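PDB 2DUR: vesicular integral-membrane protein VIP36 from Canis lupus familiaris, which acts as a calcium-dependent intracellular lectin of the early secretory pathway, binding high-mannose glycans and helping to transport and sort the glycoproteins that carry them. Local coordinates for residues 4-9 with 224-229; 63-68 with 166-171; 78-83 with 212-217. One frame throughout, in Å; residues are numbered along the deposited sequence.

This chain is the lumenal lectin domain of a longer membrane protein. Interactions 1 and 2 share one sheet of its L-type lectin sandwich: strands 217-227 and 64-73 are neighbours in it, and the contact centres lie about 10 Å apart. E65 and H67 of interaction 2 pair through their backbones with F226 and K224 of interaction 1. Interaction 3 sits on the opposite side of the chain's centre, about 34 Å from interaction 1 and 26 Å from interaction 2, centre to centre. Its loops contribute D83 and 212-214 to the site of two mannose units, which S48, N118 and H142 also bond; the D83 side chain is about 5 Å from a bound calcium ion.

Interaction 1: 4-9 with 224-229; sequences EHLKRE and KLFQLM
H5 and K7 both carry CG beside the backbone N (chi1 -56° and -72°), which sends the imidazole toward M229 and, with a bend at chi2, brings K7 CE to 3.2 Å from Q227 OE1. Between them L6 makes a single backbone bridge with F226, by which the N-terminal segment 4-9 joins the end of strand 217-227 in the legume-lectin-like beta sandwich. Two bonds flank that bridge: the N of Q227 reaches the O of H5 at 2.9 Å, and K7 N gives a nearly linear 2.7 Å bond to L225 O.

CD1 of L6 lies off-centre over the F226 ring, 3.7 Å from CE2; H67 of the next strand also meets this phenyl ring. Past the end of the strand, M229 lays its CG over one face of the H5 ring, 3.5 Å from CE1, and the bend at chi2 leaves the sulfur more oblique.

The extended side chain of Q227 runs out between H5 and K7, and its amide oxygen is gripped by two waters, both donating to it. One lies in the plane of the imidazole, at its edge, hydrogen-bonded to ND1; the other accepts from the lysine, with K7 NZ 2.6 Å from its oxygen.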
loop_
_atom_site.group_PDB
_atom_site.type_symbol
_atom_site.label_atom_id
_atom_site.label_comp_id
_atom_site.label_asym_id
_atom_site.label_seq_id
_atom_site.Cartn_x
_atom_site.Cartn_y
_atom_site.Cartn_z
ATOM N N GLU A 4 18.859 -11.389 4.875
ATOM C CA GLU A 4 19.925 -11.404 3.859
ATOM C C GLU A 4 19.549 -10.604 2.600
ATOM O O GLU A 4 20.422 -10.014 1.944
ATOM C CB GLU A 4 20.283 -12.847 3.463
ATOM C CG GLU A 4 21.576 -12.938 2.649
ATOM C CD GLU A 4 21.811 -14.292 1.993
ATOM O OE1 GLU A 4 21.103 -15.278 2.320
ATOM O OE2 GLU A 4 22.723 -14.361 1.132
ATOM N N HIS A 5 18.255 -10.596 2.273
ATOM C CA HIS A 5 17.770 -9.950 1.067
ATOM C C HIS A 5 16.945 -8.700 1.380
ATOM O O HIS A 5 16.336 -8.113 0.476
ATOM C CB HIS A 5 16.964 -10.935 0.208
ATOM C CG HIS A 5 17.720 -12.183 -0.146
ATOM N ND1 HIS A 5 18.905 -12.156 -0.848
ATOM C CD2 HIS A 5 17.465 -13.488 0.117
ATOM C CE1 HIS A 5 19.347 -13.393 -1.007
ATOM N NE2 HIS A 5 18.488 -14.219 -0.437
ATOM N N LEU A 6 16.955 -8.289 2.652
ATOM C CA LEU A 6 16.393 -6.979 3.032
ATOM C C LEU A 6 17.054 -5.846 2.269
ATOM O O LEU A 6 18.288 -5.738 2.222
ATOM C CB LEU A 6 16.541 -6.722 4.539
ATOM C CG LEU A 6 15.887 -5.437 5.079
ATOM C CD1 LEU A 6 14.364 -5.578 5.118
ATOM C CD2 LEU A 6 16.422 -5.079 6.472
ATOM N N LYS A 7 16.245 -4.968 1.677
ATOM C CA LYS A 7 16.805 -3.809 0.991
ATOM C C LYS A 7 16.561 -2.585 1.862
ATOM O O LYS A 7 15.468 -2.046 1.884
ATOM C CB LYS A 7 16.207 -3.648 -0.408
ATOM C CG LYS A 7 16.709 -4.714 -1.387
ATOM C CD LYS A 7 18.171 -4.408 -1.762
ATOM C CE LYS A 7 18.901 -5.632 -2.251
ATOM N NZ LYS A 7 20.326 -5.297 -2.553
ATOM N N ARG A 8 17.571 -2.184 2.630
ATOM C CA ARG A 8 17.320 -1.180 3.672
ATOM C C ARG A 8 16.870 0.170 3.118
ATOM O O ARG A 8 16.085 0.886 3.769
ATOM C CB ARG A 8 18.544 -1.031 4.590
ATOM C CG ARG A 8 18.372 -0.045 5.768
ATOM C CD ARG A 8 17.325 -0.491 6.749
ATOM N NE ARG A 8 17.095 0.517 7.784
ATOM C CZ ARG A 8 16.239 1.534 7.675
ATOM N NH1 ARG A 8 15.524 1.700 6.562
ATOM N NH2 ARG A 8 16.100 2.396 8.682
ATOM N N GLU A 9 17.318 0.493 1.912
ATOM C CA GLU A 9 17.054 1.790 1.300
ATOM C C GLU A 9 15.578 1.929 0.873
ATOM O O GLU A 9 15.087 3.041 0.651
ATOM C CB GLU A 9 17.993 2.061 0.123
ATOM C CG GLU A 9 17.783 1.190 -1.109
ATOM C CD GLU A 9 18.523 -0.149 -1.081
ATOM O OE1 GLU A 9 18.703 -0.771 -0.004
ATOM O OE2 GLU A 9 18.905 -0.597 -2.183
ATOM N N LYS A 224 9.213 -3.322 5.191
ATOM C CA LYS A 224 10.465 -4.038 4.976
ATOM C C LYS A 224 10.394 -4.666 3.611
ATOM O O LYS A 224 9.504 -5.488 3.358
ATOM C CB LYS A 224 10.669 -5.098 6.064
ATOM C CG LYS A 224 10.921 -4.487 7.443
ATOM C CD LYS A 224 10.941 -5.571 8.523
ATOM C CE LYS A 224 11.126 -4.975 9.913
ATOM N NZ LYS A 224 11.341 -6.072 10.919
ATOM N N LEU A 225 11.287 -4.230 2.738
ATOM C CA LEU A 225 11.261 -4.666 1.348
ATOM C C LEU A 225 12.363 -5.681 1.130
ATOM O O LEU A 225 13.545 -5.381 1.378
ATOM C CB LEU A 225 11.435 -3.461 0.420
ATOM C CG LEU A 225 11.191 -3.648 -1.080
ATOM C CD1 LEU A 225 12.317 -4.397 -1.743
ATOM C CD2 LEU A 225 9.853 -4.312 -1.365
ATOM N N PHE A 226 11.980 -6.852 0.612
ATOM C CA PHE A 226 12.939 -7.933 0.346
ATOM C C PHE A 226 13.100 -8.176 -1.140
ATOM O O PHE A 226 12.110 -8.197 -1.872
ATOM C CB PHE A 226 12.463 -9.210 1.026
ATOM C CG PHE A 226 12.366 -9.085 2.517
ATOM C CD1 PHE A 226 11.154 -8.779 3.127
ATOM C CD2 PHE A 226 13.498 -9.258 3.312
ATOM C CE1 PHE A 226 11.061 -8.654 4.508
ATOM C CE2 PHE A 226 13.416 -9.120 4.690
ATOM C CZ PHE A 226 12.201 -8.826 5.292
ATOM N N GLN A 227 14.345 -8.332 -1.586
ATOM C CA GLN A 227 14.612 -8.756 -2.939
ATOM C C GLN A 227 14.401 -10.269 -3.025
ATOM O O GLN A 227 14.911 -11.028 -2.201
ATOM C CB GLN A 227 16.041 -8.409 -3.340
ATOM C CG GLN A 227 16.388 -8.812 -4.752
ATOM C CD GLN A 227 17.819 -8.475 -5.130
ATOM O OE1 GLN A 227 18.627 -8.072 -4.284
ATOM N NE2 GLN A 227 18.138 -8.627 -6.404
ATOM N N LEU A 228 13.607 -10.691 -4.002
ATOM C CA LEU A 228 13.466 -12.103 -4.315
ATOM C C LEU A 228 14.505 -12.466 -5.374
ATOM O O LEU A 228 14.678 -11.756 -6.366
ATOM C CB LEU A 228 12.046 -12.397 -4.820
ATOM C CG LEU A 228 10.891 -11.946 -3.916
ATOM C CD1 LEU A 228 9.536 -12.269 -4.541
ATOM C CD2 LEU A 228 11.009 -12.587 -2.547
ATOM N N MET A 229 15.212 -13.570 -5.141
ATOM C CA MET A 229 16.233 -14.016 -6.080
ATOM C C MET A 229 15.547 -14.927 -7.094
ATOM O O MET A 229 15.338 -16.130 -6.864
ATOM C CB MET A 229 17.390 -14.720 -5.357
ATOM C CG MET A 229 18.076 -13.874 -4.262
ATOM S SD MET A 229 18.418 -12.147 -4.683
ATOM C CE MET A 229 19.616 -12.329 -6.004
HETATM O O HOH W 1 19.662 -9.241 -2.022
HETATM O O HOH W 2 20.470 -5.708 -5.146
#

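Interaction 2: 63-68 with 166-171; sequences DWEMHV and FLAVRY
F166 lays its CA 3.2 Å from V68 O in a CA-H...O contact, while its ring meets that of H69 and its side chain also touches W188. L167 takes up the pairing with V68: L167 N bonds V68 O, and V68 N returns a 2.8 Å bond to L167 O. Its side chain points inward, against I111 and L113 of the facing sheet. On the other face, A168 sets its methyl CB 3.8 Å from CD2 of H67. E65, two residues back on the same face, fixes that imidazole in rotation: H67 NE2 donates a nearly straight 2.6 Å bond to E65 OE1, which accepts in the ring plane with its anti lone pair.

V169 is in a hydrogen-bonded pair with M66, one of the alternating rungs that make strands 64-73 and 165-172 antiparallel partners within the eight-stranded sheet of this lectin beta sandwich. Its CG1 lies beside W64, 4.0 Å from CZ3. R170 returns to the face of E65 and H67. Its extended chain passes E65, whose OE2 touches CD at 3.4 Å; the carboxylate and guanidinium planes are 70° apart, and the charged atoms stay beyond salt-bridge distance.

Y171 and W64 form another hydrogen-bonded pair, N to O both ways, and Y171 CB packs over the face of the indole, 3.6 Å from CZ2. The indole reaches back across because W64 CG sits between backbone N and carbonyl carbon (chi1 49°), and F205 meets it edge-to-face. The tyrosine ring, oblique to the indole (49°), brings its edge near W64 NE1, and its OH bonds V197 O.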
loop_
_atom_site.group_PDB
_atom_site.type_symbol
_atom_site.label_atom_id
_atom_site.label_comp_id
_atom_site.label_asym_id
_atom_site.label_seq_id
_atom_site.Cartn_x
_atom_site.Cartn_y
_atom_site.Cartn_z
ATOM N N ASP A 63 11.799 -8.359 -8.838
ATOM C CA ASP A 63 11.084 -9.324 -8.012
ATOM C C ASP A 63 11.244 -8.959 -6.546
ATOM O O ASP A 63 12.367 -8.945 -6.015
ATOM C CB ASP A 63 11.611 -10.747 -8.261
ATOM C CG ASP A 63 11.738 -11.049 -9.730
ATOM O OD1 ASP A 63 10.741 -11.476 -10.330
ATOM O OD2 ASP A 63 12.842 -10.831 -10.282
ATOM N N TRP A 64 10.125 -8.645 -5.894
ATOM C CA TRP A 64 10.198 -8.116 -4.538
ATOM C C TRP A 64 9.019 -8.510 -3.677
ATOM O O TRP A 64 7.964 -8.950 -4.172
ATOM C CB TRP A 64 10.368 -6.594 -4.563
ATOM C CG TRP A 64 9.403 -5.846 -5.458
ATOM C CD1 TRP A 64 9.650 -5.383 -6.709
ATOM C CD2 TRP A 64 8.047 -5.475 -5.151
ATOM N NE1 TRP A 64 8.550 -4.733 -7.211
ATOM C CE2 TRP A 64 7.550 -4.767 -6.274
ATOM C CE3 TRP A 64 7.220 -5.648 -4.037
ATOM C CZ2 TRP A 64 6.241 -4.250 -6.319
ATOM C CZ3 TRP A 64 5.902 -5.148 -4.079
ATOM C CH2 TRP A 64 5.440 -4.446 -5.211
ATOM N N GLU A 65 9.204 -8.371 -2.366
ATOM C CA GLU A 65 8.114 -8.628 -1.455
ATOM C C GLU A 65 8.205 -7.608 -0.352
ATOM O O GLU A 65 9.255 -7.499 0.298
ATOM C CB GLU A 65 8.185 -10.047 -0.866
ATOM C CG GLU A 65 7.005 -10.392 0.028
ATOM C CD GLU A 65 6.937 -11.885 0.367
ATOM O OE1 GLU A 65 6.793 -12.234 1.555
ATOM O OE2 GLU A 65 7.043 -12.716 -0.569
ATOM N N MET A 66 7.125 -6.844 -0.182
ATOM C CA MET A 66 7.040 -5.817 0.872
ATOM C C MET A 66 6.204 -6.312 2.048
ATOM O O MET A 66 5.084 -6.783 1.880
ATOM C CB MET A 66 6.393 -4.532 0.299
ATOM C CG MET A 66 6.262 -3.396 1.347
ATOM S SD MET A 66 7.857 -2.632 1.726
ATOM C CE MET A 66 7.994 -1.372 0.458
ATOM N N HIS A 67 6.756 -6.228 3.262
ATOM C CA HIS A 67 5.992 -6.554 4.444
ATOM C C HIS A 67 5.685 -5.287 5.212
ATOM O O HIS A 67 6.583 -4.515 5.527
ATOM C CB HIS A 67 6.777 -7.474 5.376
ATOM C CG HIS A 67 7.059 -8.814 4.787
ATOM N ND1 HIS A 67 7.831 -9.759 5.431
ATOM C CD2 HIS A 67 6.687 -9.363 3.607
ATOM C CE1 HIS A 67 7.915 -10.837 4.669
ATOM N NE2 HIS A 67 7.229 -10.626 3.560
ATOM N N VAL A 68 4.422 -5.077 5.515
ATOM C CA VAL A 68 4.023 -3.829 6.198
ATOM C C VAL A 68 3.425 -4.175 7.531
ATOM O O VAL A 68 2.439 -4.886 7.607
ATOM C CB VAL A 68 2.995 -3.018 5.332
ATOM C CG1 VAL A 68 2.639 -1.686 6.006
ATOM C CG2 VAL A 68 3.563 -2.775 3.964
ATOM N N PHE A 166 -0.215 -7.380 10.060
ATOM C CA PHE A 166 0.763 -7.248 8.976
ATOM C C PHE A 166 0.136 -7.551 7.633
ATOM O O PHE A 166 -0.850 -8.317 7.543
ATOM C CB PHE A 166 1.936 -8.237 9.129
ATOM C CG PHE A 166 2.632 -8.167 10.450
ATOM C CD1 PHE A 166 2.137 -8.902 11.537
ATOM C CD2 PHE A 166 3.818 -7.458 10.577
ATOM C CE1 PHE A 166 2.787 -8.868 12.778
ATOM C CE2 PHE A 166 4.477 -7.408 11.827
ATOM C CZ PHE A 166 3.948 -8.131 12.916
ATOM N N LEU A 167 0.725 -6.934 6.602
ATOM C CA LEU A 167 0.372 -7.215 5.189
ATOM C C LEU A 167 1.615 -7.582 4.412
ATOM O O LEU A 167 2.676 -7.033 4.650
ATOM C CB LEU A 167 -0.278 -5.963 4.557
ATOM C CG LEU A 167 -1.106 -6.228 3.298
ATOM C CD1 LEU A 167 -2.413 -6.810 3.712
ATOM C CD2 LEU A 167 -1.322 -4.915 2.563
ATOM N N ALA A 168 1.493 -8.520 3.470
ATOM C CA ALA A 168 2.579 -8.794 2.550
ATOM C C ALA A 168 2.095 -8.566 1.124
ATOM O O ALA A 168 0.979 -8.956 0.781
ATOM C CB ALA A 168 3.078 -10.225 2.723
ATOM N N VAL A 169 2.929 -7.896 0.335
ATOM C CA VAL A 169 2.659 -7.683 -1.094
ATOM C C VAL A 169 3.862 -8.197 -1.846
ATOM O O VAL A 169 4.960 -7.675 -1.705
ATOM C CB VAL A 169 2.441 -6.183 -1.421
ATOM C CG1 VAL A 169 2.155 -6.025 -2.915
ATOM C CG2 VAL A 169 1.280 -5.587 -0.568
ATOM N N ARG A 170 3.640 -9.207 -2.674
ATOM C CA ARG A 170 4.713 -9.870 -3.420
ATOM C C ARG A 170 4.470 -9.645 -4.904
ATOM O O ARG A 170 3.354 -9.823 -5.378
ATOM C CB ARG A 170 4.726 -11.377 -3.136
ATOM C CG ARG A 170 5.890 -12.121 -3.815
ATOM C CD ARG A 170 5.756 -13.645 -3.588
ATOM N NE ARG A 170 6.828 -14.403 -4.253
ATOM C CZ ARG A 170 6.812 -14.861 -5.515
ATOM N NH1 ARG A 170 5.751 -14.693 -6.324
ATOM N NH2 ARG A 170 7.874 -15.527 -5.971
ATOM N N TYR A 171 5.510 -9.258 -5.622
ATOM C CA TYR A 171 5.383 -9.081 -7.046
ATOM C C TYR A 171 6.577 -9.721 -7.755
ATOM O O TYR A 171 7.712 -9.358 -7.503
ATOM C CB TYR A 171 5.264 -7.577 -7.383
ATOM C CG TYR A 171 5.102 -7.360 -8.870
ATOM C CD1 TYR A 171 3.977 -7.869 -9.546
ATOM C CD2 TYR A 171 6.083 -6.717 -9.614
ATOM C CE1 TYR A 171 3.817 -7.702 -10.936
ATOM C CE2 TYR A 171 5.955 -6.555 -11.008
ATOM C CZ TYR A 171 4.814 -7.049 -11.657
ATOM O OH TYR A 171 4.666 -6.892 -13.012
#

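Interaction 3: 78-83 with 212-217; sequences KNLHGD and GDLSDN. With MAN (alpha-D-mannopyranose), chain C; MAN (alpha-D-mannopyranose), chain B.
L214 drives its side chain against the backbone of L80 and H81, its CB 3.6 Å from the carbonyl carbon of H81, and so joins two loops of the carbohydrate-binding site of this L-type lectin. The tight part lies around G82. There the two loops come close: G82 N donates a rather long bond to S215 O at 3.2 Å, approaching from well above the carbonyl plane and not along a lone pair. The peptide between G82 and D83 is cis, as before the equivalent aspartate of legume lectins, and D83 turns its carboxylate toward G212 and the sugar.

Beside G82, H81 and D216 run side by side, with D216 OD2 3.5 Å from H81 CB and the ring and carboxylate planes only 19° apart. The carboxylate is held by a salt bridge from OD2 to R159.

The outer side is looser. L80, the centre of an inverse gamma turn, is exposed; L80 CB lies 3.8 Å from L214 CD2, and a water links L80 O to S215 N. D213, also exposed, makes no contact with 78-83 and serves the glycan instead: its N bonds ring oxygen O5 of the mannose in chain C, while D213 OD2 accepts from O1 of that sugar and OD1 from O6 of the mannose in chain B.

Both carboxylate oxygens of D83 are used by one sugar, the mannose of chain C. Its O6, which also accepts from L214 N, donates to D83 OD1 at 2.6 Å, and its O4 donates to D83 OD2, also at 2.6 Å.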
loop_
_atom_site.group_PDB
_atom_site.type_symbol
_atom_site.label_atom_id
_atom_site.label_comp_id
_atom_site.label_asym_id
_atom_site.label_seq_id
_atom_site.Cartn_x
_atom_site.Cartn_y
_atom_site.Cartn_z
ATOM N N LYS A 78 -19.789 2.178 16.689
ATOM C CA LYS A 78 -20.512 1.441 15.639
ATOM C C LYS A 78 -19.684 1.385 14.349
ATOM O O LYS A 78 -18.550 0.924 14.392
ATOM C CB LYS A 78 -21.924 2.006 15.424
ATOM C CG LYS A 78 -22.925 1.614 16.542
ATOM C CD LYS A 78 -24.288 2.316 16.409
ATOM C CE LYS A 78 -24.942 2.111 15.028
ATOM N NZ LYS A 78 -26.084 3.077 14.752
ATOM N N ASN A 79 -20.224 1.855 13.224
ATOM C CA ASN A 79 -19.465 1.848 11.967
ATOM C C ASN A 79 -18.869 3.219 11.590
ATOM O O ASN A 79 -18.426 3.427 10.466
ATOM C CB ASN A 79 -20.250 1.136 10.820
ATOM C CG ASN A 79 -20.960 2.095 9.821
ATOM O OD1 ASN A 79 -21.093 1.756 8.625
ATOM N ND2 ASN A 79 -21.450 3.251 10.296
ATOM N N LEU A 80 -18.806 4.130 12.564
ATOM C CA LEU A 80 -18.394 5.523 12.306
ATOM C C LEU A 80 -16.887 5.741 12.379
ATOM O O LEU A 80 -16.364 6.410 13.283
ATOM C CB LEU A 80 -19.157 6.477 13.246
ATOM C CG LEU A 80 -20.688 6.420 13.165
ATOM C CD1 LEU A 80 -21.261 7.369 14.195
ATOM C CD2 LEU A 80 -21.213 6.795 11.765
ATOM N N HIS A 81 -16.186 5.178 11.396
ATOM C CA HIS A 81 -14.749 5.332 11.295
ATOM C C HIS A 81 -14.371 5.253 9.822
ATOM O O HIS A 81 -15.147 4.797 9.010
ATOM C CB HIS A 81 -14.010 4.210 12.060
ATOM C CG HIS A 81 -14.359 2.836 11.571
ATOM N ND1 HIS A 81 -15.276 2.030 12.213
ATOM C CD2 HIS A 81 -13.973 2.159 10.464
ATOM C CE1 HIS A 81 -15.414 0.903 11.539
ATOM N NE2 HIS A 81 -14.641 0.959 10.468
ATOM N N GLY A 82 -13.166 5.679 9.515
ATOM C CA GLY A 82 -12.658 5.657 8.132
ATOM C C GLY A 82 -11.393 6.508 7.995
ATOM O O GLY A 82 -10.925 7.110 8.976
ATOM N N ASP A 83 -10.815 6.597 6.791
ATOM C CA ASP A 83 -11.311 5.895 5.602
ATOM C C ASP A 83 -10.464 4.696 5.187
ATOM O O ASP A 83 -10.948 3.806 4.468
ATOM C CB ASP A 83 -11.372 6.902 4.440
ATOM C CG ASP A 83 -12.646 7.731 4.485
ATOM O OD1 ASP A 83 -12.608 8.896 4.962
ATOM O OD2 ASP A 83 -13.697 7.182 4.095
ATOM N N GLY A 212 -12.131 11.607 6.565
ATOM C CA GLY A 212 -13.094 12.603 6.041
ATOM C C GLY A 212 -13.967 13.030 7.196
ATOM O O GLY A 212 -13.460 13.553 8.191
ATOM N N ASP A 213 -15.273 12.824 7.057
ATOM C CA ASP A 213 -16.211 13.079 8.161
ATOM C C ASP A 213 -16.027 12.023 9.245
ATOM O O ASP A 213 -16.542 12.200 10.370
ATOM C CB ASP A 213 -17.648 13.029 7.661
ATOM C CG ASP A 213 -17.973 14.163 6.706
ATOM O OD1 ASP A 213 -17.357 15.238 6.831
ATOM O OD2 ASP A 213 -18.854 13.960 5.847
ATOM N N LEU A 214 -15.346 10.929 8.881
ATOM C CA LEU A 214 -15.017 9.818 9.808
ATOM C C LEU A 214 -13.522 9.652 9.870
ATOM O O LEU A 214 -12.807 10.002 8.929
ATOM C CB LEU A 214 -15.679 8.529 9.319
ATOM C CG LEU A 214 -17.204 8.571 9.173
ATOM C CD1 LEU A 214 -17.722 7.278 8.576
ATOM C CD2 LEU A 214 -17.852 8.869 10.536
ATOM N N SER A 215 -13.026 9.107 10.976
ATOM C CA SER A 215 -11.602 9.101 11.172
ATOM C C SER A 215 -11.140 7.801 11.850
ATOM O O SER A 215 -11.958 6.947 12.213
ATOM C CB SER A 215 -11.166 10.326 11.982
ATOM O OG SER A 215 -11.675 10.246 13.303
ATOM N N ASP A 216 -9.827 7.686 11.952
ATOM C CA ASP A 216 -9.118 6.586 12.632
ATOM C C ASP A 216 -7.651 6.974 12.677
ATOM O O ASP A 216 -7.145 7.757 11.855
ATOM C CB ASP A 216 -9.188 5.261 11.837
ATOM C CG ASP A 216 -10.195 4.277 12.365
ATOM O OD1 ASP A 216 -10.572 4.298 13.572
ATOM O OD2 ASP A 216 -10.601 3.412 11.554
ATOM N N ASN A 217 -6.923 6.402 13.622
ATOM C CA ASN A 217 -5.482 6.462 13.534
ATOM C C ASN A 217 -5.056 5.468 12.469
ATOM O O ASN A 217 -5.514 4.334 12.486
ATOM C CB ASN A 217 -4.842 6.013 14.845
ATOM C CG ASN A 217 -5.153 6.949 15.991
ATOM O OD1 ASN A 217 -4.649 8.081 16.029
ATOM N ND2 ASN A 217 -5.976 6.476 16.938
HETATM C C1 MAN C . -17.041 12.480 3.912
HETATM C C2 MAN C . -16.373 12.347 2.546
HETATM C C3 MAN C . -16.212 10.869 2.163
HETATM C C4 MAN C . -15.566 10.054 3.294
HETATM C C5 MAN C . -16.456 10.209 4.516
HETATM C C6 MAN C . -15.956 9.371 5.694
HETATM O O1 MAN C . -18.447 12.282 3.795
HETATM O O2 MAN C . -15.100 12.943 2.611
HETATM O O3 MAN C . -15.462 10.763 0.962
HETATM O O4 MAN C . -15.433 8.688 2.968
HETATM O O5 MAN C . -16.433 11.589 4.849
HETATM O O6 MAN C . -14.735 9.891 6.174
HETATM C C1 MAN B . -15.083 14.173 1.876
HETATM C C2 MAN B . -13.670 14.366 1.343
HETATM C C3 MAN B . -12.728 14.567 2.528
HETATM C C4 MAN B . -13.224 15.691 3.440
HETATM C C5 MAN B . -14.699 15.497 3.825
HETATM C C6 MAN B . -15.285 16.703 4.566
HETATM O O2 MAN B . -13.689 15.501 0.499
HETATM O O3 MAN B . -11.433 14.830 2.047
HETATM O O4 MAN B . -12.416 15.726 4.584
HETATM O O5 MAN B . -15.454 15.310 2.644
HETATM O O6 MAN B . -16.697 16.564 4.729
HETATM O O HOH W 3 -14.763 8.587 13.293
#